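Side-chain contacts in serpin B3 (Homo sapiens, PDB 4ZK3), which belongs to the serpin family of protease inhibitors, probably blocks papain-like cysteine proteases, and is linked to Pso p27, a psoriasis-associated protein that forms large aggregates: residues T9-D14 with R300-V305; K160-E165 with V175-I180; E132-A137 with R144-S149. All coordinates share one frame; numbering follows the deposited sequence.

How the contacts relate
From the N terminus, helix 4-19 supplies the first half of contact 1, which is completed only when the chain arrives at the end of helix 296-302; this closes a loop of 285 residues. Contacts 3 and 2 both nest inside that loop and follow each other in series. Contact 3 folds helix 140-153 back onto the end of strand 130-134, and contact 2 then lays the loop after this helix over strand 174-185. Their centres lie about 10 Å apart, and they touch through Ile163, Arg144 and Asn148. Contact 1 stands apart, its centre about 20 Å from that of contact 2, and joins the N-terminal helix 4-19 to helix 296-302.

Contact 1: residues T9-D14 with R300-V305; sequences TKFMFD and RTMGMV
Met302 reaches across to the helix of 9-14 with a single atom, its terminal methyl CE, which touches both Phe11 and Asp14. The apolar part comes first. CE lies 3.7 Å from CE1 of Phe11, and the neighbouring ring atom CD1 of Phe11 is 3.9 Å from the same methyl. The two side chains cross at about a right angle, so one methyl meets the ring instead of the thioether lying along it. The same methyl of Met302 also packs against CB of Asp14, at 3.8 Å. The Met302 chain runs extended as far as the sulfur and then bends at chi3 (50°), with CE making the contact. Phe11 meets it because its ring swings anti to the backbone N (chi1 178°); beyond the contact the ring is seated among Ile34 and Thr35 of helix 31-42 and Val56 and Leu57 of helix 47-57.

Polar groups sit beside this contact and do not bridge it. The carboxylate of Asp14 is engaged through OD2 by NE2 of His58, while its methylene faces Met302.

Backbone bonding shapes the turn just after the methionine. Gly303, with phi at 131°, is the first residue to leave helical angles, and the bond from its N to O of Arg300, 2.9 Å long, belongs to a Schellman motif at the C-terminal end of the helix. The closest CA atoms, those of Asp14 and Met302, are 7.9 Å apart and every close contact is between side chains, so the small buried area, 117 Å² in all, is side-chain packing. The arrangement is a Schellman-terminated helix end resting on the N-terminal helix of the serpin fold, where the short helix following a long strand of sheet A comes up beside helix 4-19.

Contact 2: residues K160-E165 with V175-I180; sequences KNLIPE and VLVNAI
Ile163 and Val175 meet tip to tip, CD1 of Ile163 lying 3.9 Å from CG1 of Val175. This is the tighter half of the contact. Ile163 spans the distance with an extended chain (chi2 168°) that carries CD1 well ahead of its branch methyl, while Val175 offers the methyl standing anti to its backbone N (chi1 177°). Next to them the fit relaxes: CD2 of Leu162 approaches CG1 of Val177 no nearer than 4.3 Å, and the other leucine methyl is turned elsewhere. The backbones remain far apart, with CA of Leu162 9.8 Å from CA of Val177, so this is layer packing and not strand pairing. In the serpin fold the loop after helix 140-153 passes in this way over the face of sheet A. Here strand 340-351 pairs with strand 174-185, consistent with an inserted reactive-centre loop, and Leu162 and Ile163 also cover its Ala348. Ile163 is held at both backbone ends, its N by OD1 of Asn148 and its O by NH1 of Arg144. The far side of the loop is quite different: Lys160, Asn161, Pro164 and Glu165 are exposed and contribute nothing to the 111 Å² of buried surface. Lys160 turns its ammonium group back to O of Glu157, while its own carbonyl receives NZ of Lys331.

Contact 3: residues E132-A137 with R144-S149; sequences ESVDFA and RKKINS
Ile147 touches the edge of Phe136 with its last carbon, CD1, and the path there can be followed from CB. At CB the chain divides. The CG2 branch, anti to the backbone N, heads toward sheet A, where it packs against Val177. The CG1 branch runs the other way, extended at chi2 (160°), and delivers CD1 to the ring: CE1 of Phe136 is 3.9 Å away and CZ of Phe136 4.0 Å. CD1 comes in near the ring plane, and the two side chains cross at about a right angle; the same methyl also comes against Val175. One face of the Phe136 ring is occupied from within its own segment, since CG2 of Val134 stands 3.5 Å above the plane over the ring centre, in CH-pi geometry. The other valine methyl, CG1 of Val134, faces CD of Lys146 at 4.3 Å, so the aliphatic part of Lys146 lies beside the valine at the solvent side of the contact. OE2 of Glu132 and NZ of Lys146 are 5.5 Å apart, too far for a salt bridge, so any attraction is probably weak; OE1 of Glu132 has its salt bridge with Lys106. Ile147 also touches Phe108. Such packing is characteristic of the serpin fold, in which helix 140-153 lies across the face of sheet A directly after the strand that leads into it.

Contact 1: residues T9-D14 with R300-V305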
# COMPACT_ATOMS: atom_id res chain seq x y z
N THR A 9 9.04 4.72 -1.97
CA THR A 9 9.52 3.42 -2.43
C THR A 9 10.53 2.78 -1.47
O THR A 9 10.50 1.57 -1.25
CB THR A 9 10.07 3.52 -3.86
OG1 THR A 9 9.03 3.94 -4.74
CG2 THR A 9 10.56 2.15 -4.34
N LYS A 10 11.38 3.58 -0.85
CA LYS A 10 12.32 3.02 0.15
C LYS A 10 11.63 2.50 1.39
O LYS A 10 11.92 1.40 1.88
CB LYS A 10 13.35 4.08 0.54
CG LYS A 10 14.29 4.50 -0.60
CD LYS A 10 15.20 5.65 -0.18
CE LYS A 10 16.14 6.07 -1.29
NZ LYS A 10 17.14 5.00 -1.55
N PHE A 11 10.70 3.29 1.89
CA PHE A 11 9.84 2.88 3.00
C PHE A 11 9.09 1.61 2.66
O PHE A 11 9.04 0.68 3.48
CB PHE A 11 8.88 4.03 3.35
CG PHE A 11 7.92 3.72 4.44
CD1 PHE A 11 8.35 3.27 5.65
CD2 PHE A 11 6.53 3.94 4.25
CE1 PHE A 11 7.45 3.02 6.69
CE2 PHE A 11 5.64 3.66 5.26
CZ PHE A 11 6.09 3.20 6.50
N MET A 12 8.58 1.53 1.43
CA MET A 12 7.94 0.30 0.92
C MET A 12 8.86 -0.94 1.05
O MET A 12 8.42 -1.98 1.55
CB MET A 12 7.47 0.49 -0.55
CG MET A 12 6.82 -0.75 -1.24
SD MET A 12 6.66 -0.45 -2.99
CE MET A 12 8.27 -1.07 -3.50
N PHE A 13 10.12 -0.85 0.64
CA PHE A 13 11.02 -2.00 0.83
C PHE A 13 11.37 -2.27 2.29
O PHE A 13 11.52 -3.46 2.68
CB PHE A 13 12.27 -1.86 -0.02
CG PHE A 13 12.01 -2.15 -1.47
CD1 PHE A 13 11.70 -3.44 -1.86
CD2 PHE A 13 12.02 -1.13 -2.42
CE1 PHE A 13 11.45 -3.73 -3.19
CE2 PHE A 13 11.75 -1.41 -3.75
CZ PHE A 13 11.47 -2.71 -4.15
N ASP A 14 11.48 -1.21 3.10
CA ASP A 14 11.79 -1.40 4.49
C ASP A 14 10.61 -2.16 5.09
O ASP A 14 10.80 -3.03 5.97
CB ASP A 14 12.00 -0.12 5.27
CG ASP A 14 13.15 0.72 4.75
OD1 ASP A 14 13.96 0.27 3.91
OD2 ASP A 14 13.19 1.89 5.17
N ARG A 300 8.07 0.27 15.40
CA ARG A 300 8.98 0.35 16.55
C ARG A 300 10.38 -0.14 16.17
O ARG A 300 11.31 0.66 16.23
CB ARG A 300 8.40 -0.43 17.72
CG ARG A 300 9.10 -0.27 19.05
CD ARG A 300 8.33 -1.11 20.06
NE ARG A 300 7.31 -0.31 20.73
CZ ARG A 300 6.11 -0.74 21.09
NH1 ARG A 300 5.69 -1.97 20.82
NH2 ARG A 300 5.30 0.10 21.73
N THR A 301 10.49 -1.36 15.68
CA THR A 301 11.73 -1.89 15.11
C THR A 301 12.41 -0.97 14.12
O THR A 301 13.66 -0.90 14.08
CB THR A 301 11.45 -3.18 14.34
OG1 THR A 301 10.81 -4.12 15.22
CG2 THR A 301 12.71 -3.79 13.76
N MET A 302 11.59 -0.30 13.30
CA MET A 302 12.09 0.46 12.20
C MET A 302 12.64 1.75 12.71
O MET A 302 13.30 2.42 11.98
CB MET A 302 11.01 0.68 11.12
CG MET A 302 10.62 -0.64 10.40
SD MET A 302 9.22 -0.67 9.20
CE MET A 302 9.81 0.74 8.30
N GLY A 303 12.38 2.12 13.96
CA GLY A 303 12.91 3.39 14.50
C GLY A 303 11.90 4.27 15.19
O GLY A 303 12.30 5.26 15.85
N MET A 304 10.61 3.98 15.02
CA MET A 304 9.56 4.82 15.62
C MET A 304 9.25 4.32 17.03
O MET A 304 8.37 3.44 17.22
CB MET A 304 8.29 4.90 14.73
CG MET A 304 8.32 5.95 13.64
SD MET A 304 6.95 5.73 12.42
CE MET A 304 5.52 5.88 13.46
N VAL A 305 9.97 4.88 18.02
CA VAL A 305 9.80 4.47 19.43
C VAL A 305 9.07 5.45 20.33
O VAL A 305 8.18 5.04 21.09
CB VAL A 305 11.12 4.04 20.16
CG1 VAL A 305 11.19 2.51 20.25
CG2 VAL A 305 12.35 4.56 19.47

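Contact 2: residues K160-E165 with V175-I180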
# COMPACT_ATOMS: atom_id res chain seq x y z
N LYS A 160 -13.09 -4.64 5.08
CA LYS A 160 -14.03 -4.74 6.19
C LYS A 160 -13.32 -4.90 7.48
O LYS A 160 -12.27 -5.49 7.53
CB LYS A 160 -14.90 -5.96 5.97
CG LYS A 160 -15.77 -5.93 4.70
CD LYS A 160 -16.84 -7.06 4.83
CE LYS A 160 -17.90 -6.95 3.81
NZ LYS A 160 -17.27 -6.90 2.48
N ASN A 161 -13.90 -4.36 8.55
CA ASN A 161 -13.40 -4.61 9.90
C ASN A 161 -11.92 -4.15 10.07
O ASN A 161 -11.09 -4.80 10.71
CB ASN A 161 -13.67 -6.06 10.33
CG ASN A 161 -13.57 -6.26 11.85
OD1 ASN A 161 -12.75 -7.03 12.35
ND2 ASN A 161 -14.43 -5.59 12.59
N LEU A 162 -11.58 -3.00 9.50
CA LEU A 162 -10.20 -2.55 9.51
C LEU A 162 -9.60 -2.60 10.91
O LEU A 162 -8.50 -3.07 11.08
CB LEU A 162 -10.11 -1.11 8.95
CG LEU A 162 -8.69 -0.48 9.08
CD1 LEU A 162 -7.62 -1.25 8.28
CD2 LEU A 162 -8.77 0.99 8.72
N ILE A 163 -10.38 -2.13 11.90
CA ILE A 163 -9.95 -2.04 13.27
C ILE A 163 -10.72 -3.13 14.09
O ILE A 163 -11.91 -2.97 14.36
CB ILE A 163 -10.23 -0.67 13.89
CG1 ILE A 163 -9.59 0.50 13.08
CG2 ILE A 163 -9.66 -0.64 15.30
CD1 ILE A 163 -10.11 1.84 13.54
N PRO A 164 -10.03 -4.23 14.43
CA PRO A 164 -10.69 -5.28 15.20
C PRO A 164 -10.88 -4.88 16.67
O PRO A 164 -10.35 -3.86 17.13
CB PRO A 164 -9.73 -6.47 15.06
CG PRO A 164 -8.97 -6.20 13.79
CD PRO A 164 -8.74 -4.71 13.91
N GLU A 165 -11.66 -5.68 17.40
CA GLU A 165 -11.99 -5.36 18.79
C GLU A 165 -10.68 -5.42 19.48
O GLU A 165 -9.78 -6.12 19.04
CB GLU A 165 -12.90 -6.44 19.37
CG GLU A 165 -14.12 -6.73 18.52
CD GLU A 165 -14.94 -7.85 19.10
OE1 GLU A 165 -15.04 -8.91 18.43
OE2 GLU A 165 -15.44 -7.63 20.24
N VAL A 175 -8.50 8.59 16.12
CA VAL A 175 -8.16 7.59 15.09
C VAL A 175 -7.99 8.35 13.75
O VAL A 175 -8.90 9.03 13.25
CB VAL A 175 -9.21 6.51 14.94
CG1 VAL A 175 -8.87 5.53 13.81
CG2 VAL A 175 -9.43 5.78 16.28
N LEU A 176 -6.80 8.28 13.19
CA LEU A 176 -6.54 8.85 11.91
C LEU A 176 -6.63 7.70 10.92
O LEU A 176 -6.07 6.63 11.16
CB LEU A 176 -5.17 9.46 11.89
CG LEU A 176 -5.01 10.73 12.72
CD1 LEU A 176 -3.55 11.04 13.00
CD2 LEU A 176 -5.57 11.87 11.94
N VAL A 177 -7.29 7.93 9.79
CA VAL A 177 -7.50 6.88 8.85
C VAL A 177 -7.20 7.32 7.44
O VAL A 177 -7.54 8.41 7.09
CB VAL A 177 -8.94 6.33 8.97
CG1 VAL A 177 -9.12 5.17 8.03
CG2 VAL A 177 -9.18 5.85 10.39
N ASN A 178 -6.48 6.50 6.69
CA ASN A 178 -6.34 6.63 5.26
C ASN A 178 -6.99 5.45 4.54
O ASN A 178 -6.80 4.30 4.93
CB ASN A 178 -4.85 6.61 4.82
CG ASN A 178 -4.70 6.66 3.33
OD1 ASN A 178 -4.74 7.77 2.74
ND2 ASN A 178 -4.63 5.54 2.71
N ALA A 179 -7.78 5.72 3.50
CA ALA A 179 -8.27 4.68 2.59
C ALA A 179 -7.93 5.00 1.15
O ALA A 179 -8.06 6.15 0.70
CB ALA A 179 -9.79 4.51 2.71
N ILE A 180 -7.53 3.97 0.43
CA ILE A 180 -7.15 4.06 -0.98
C ILE A 180 -7.85 2.94 -1.77
O ILE A 180 -8.01 1.80 -1.26
CB ILE A 180 -5.61 3.97 -1.16
CG1 ILE A 180 -5.21 4.14 -2.62
CG2 ILE A 180 -5.06 2.60 -0.68
CD1 ILE A 180 -3.69 4.23 -2.87

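Contact 3: residues E132-A137 with R144-S149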
# COMPACT_ATOMS: atom_id res chain seq x y z
N GLU A 132 -14.42 14.02 11.74
CA GLU A 132 -15.71 13.66 12.31
C GLU A 132 -15.51 13.40 13.78
O GLU A 132 -14.53 12.76 14.18
CB GLU A 132 -16.32 12.44 11.61
CG GLU A 132 -17.61 12.02 12.27
CD GLU A 132 -18.56 11.25 11.38
OE1 GLU A 132 -18.08 10.77 10.32
OE2 GLU A 132 -19.76 11.12 11.77
N SER A 133 -16.43 13.93 14.59
CA SER A 133 -16.47 13.68 16.04
C SER A 133 -17.36 12.53 16.43
O SER A 133 -18.51 12.46 16.00
CB SER A 133 -16.92 14.96 16.78
OG SER A 133 -16.02 16.04 16.59
N VAL A 134 -16.83 11.60 17.21
CA VAL A 134 -17.54 10.40 17.65
C VAL A 134 -17.40 10.23 19.15
O VAL A 134 -16.57 10.90 19.81
CB VAL A 134 -17.04 9.15 16.88
CG1 VAL A 134 -17.16 9.44 15.39
CG2 VAL A 134 -15.59 8.81 17.23
N ASP A 135 -18.28 9.40 19.71
CA ASP A 135 -18.38 9.19 21.15
C ASP A 135 -17.58 8.00 21.60
O ASP A 135 -18.13 6.92 21.84
CB ASP A 135 -19.87 9.01 21.53
CG ASP A 135 -20.15 9.18 23.06
OD1 ASP A 135 -19.25 9.08 23.93
OD2 ASP A 135 -21.33 9.41 23.37
N PHE A 136 -16.27 8.18 21.71
CA PHE A 136 -15.38 7.11 22.10
C PHE A 136 -15.61 6.90 23.62
O PHE A 136 -15.50 5.78 24.10
CB PHE A 136 -13.85 7.40 21.90
CG PHE A 136 -13.34 7.38 20.44
CD1 PHE A 136 -13.49 6.26 19.64
CD2 PHE A 136 -12.65 8.48 19.91
CE1 PHE A 136 -13.00 6.23 18.33
CE2 PHE A 136 -12.19 8.46 18.61
CZ PHE A 136 -12.37 7.33 17.82
N ALA A 137 -15.89 7.99 24.35
CA ALA A 137 -15.93 7.91 25.81
C ALA A 137 -17.00 6.96 26.25
O ALA A 137 -16.73 6.05 27.01
CB ALA A 137 -16.17 9.29 26.44
N ARG A 144 -15.92 2.34 16.95
CA ARG A 144 -15.12 1.37 16.13
C ARG A 144 -15.89 0.97 14.87
O ARG A 144 -15.39 1.10 13.72
CB ARG A 144 -14.69 0.15 16.95
CG ARG A 144 -13.78 -0.85 16.24
CD ARG A 144 -13.46 -2.03 17.14
NE ARG A 144 -14.60 -2.95 17.23
CZ ARG A 144 -14.90 -3.88 16.33
NH1 ARG A 144 -14.14 -4.10 15.26
NH2 ARG A 144 -15.98 -4.60 16.51
N LYS A 145 -17.15 0.57 15.04
CA LYS A 145 -17.93 0.11 13.90
C LYS A 145 -18.26 1.21 12.95
O LYS A 145 -18.30 1.00 11.76
CB LYS A 145 -19.22 -0.61 14.34
CG LYS A 145 -18.90 -1.87 15.13
CD LYS A 145 -20.16 -2.61 15.48
CE LYS A 145 -19.85 -3.76 16.41
NZ LYS A 145 -20.80 -4.88 16.20
N LYS A 146 -18.51 2.39 13.45
CA LYS A 146 -18.69 3.53 12.53
C LYS A 146 -17.43 3.82 11.67
O LYS A 146 -17.56 4.14 10.50
CB LYS A 146 -19.02 4.77 13.32
CG LYS A 146 -19.41 5.98 12.50
CD LYS A 146 -20.08 7.06 13.38
CE LYS A 146 -20.58 6.49 14.73
NZ LYS A 146 -21.45 7.43 15.49
N ILE A 147 -16.24 3.69 12.24
CA ILE A 147 -14.99 4.00 11.47
C ILE A 147 -14.83 2.91 10.37
O ILE A 147 -14.60 3.23 9.20
CB ILE A 147 -13.79 4.03 12.40
CG1 ILE A 147 -13.91 5.28 13.33
CG2 ILE A 147 -12.46 4.08 11.67
CD1 ILE A 147 -13.08 5.17 14.59
N ASN A 148 -14.94 1.66 10.80
CA ASN A 148 -14.89 0.49 9.92
C ASN A 148 -15.89 0.64 8.75
O ASN A 148 -15.55 0.32 7.61
CB ASN A 148 -15.04 -0.82 10.71
CG ASN A 148 -13.81 -1.19 11.54
OD1 ASN A 148 -12.72 -0.68 11.37
ND2 ASN A 148 -14.01 -2.09 12.46
N SER A 149 -17.09 1.22 8.96
CA SER A 149 -18.04 1.41 7.85
C SER A 149 -17.65 2.51 6.94
O SER A 149 -17.86 2.42 5.72
CB SER A 149 -19.52 1.65 8.32
OG SER A 149 -19.93 0.52 9.05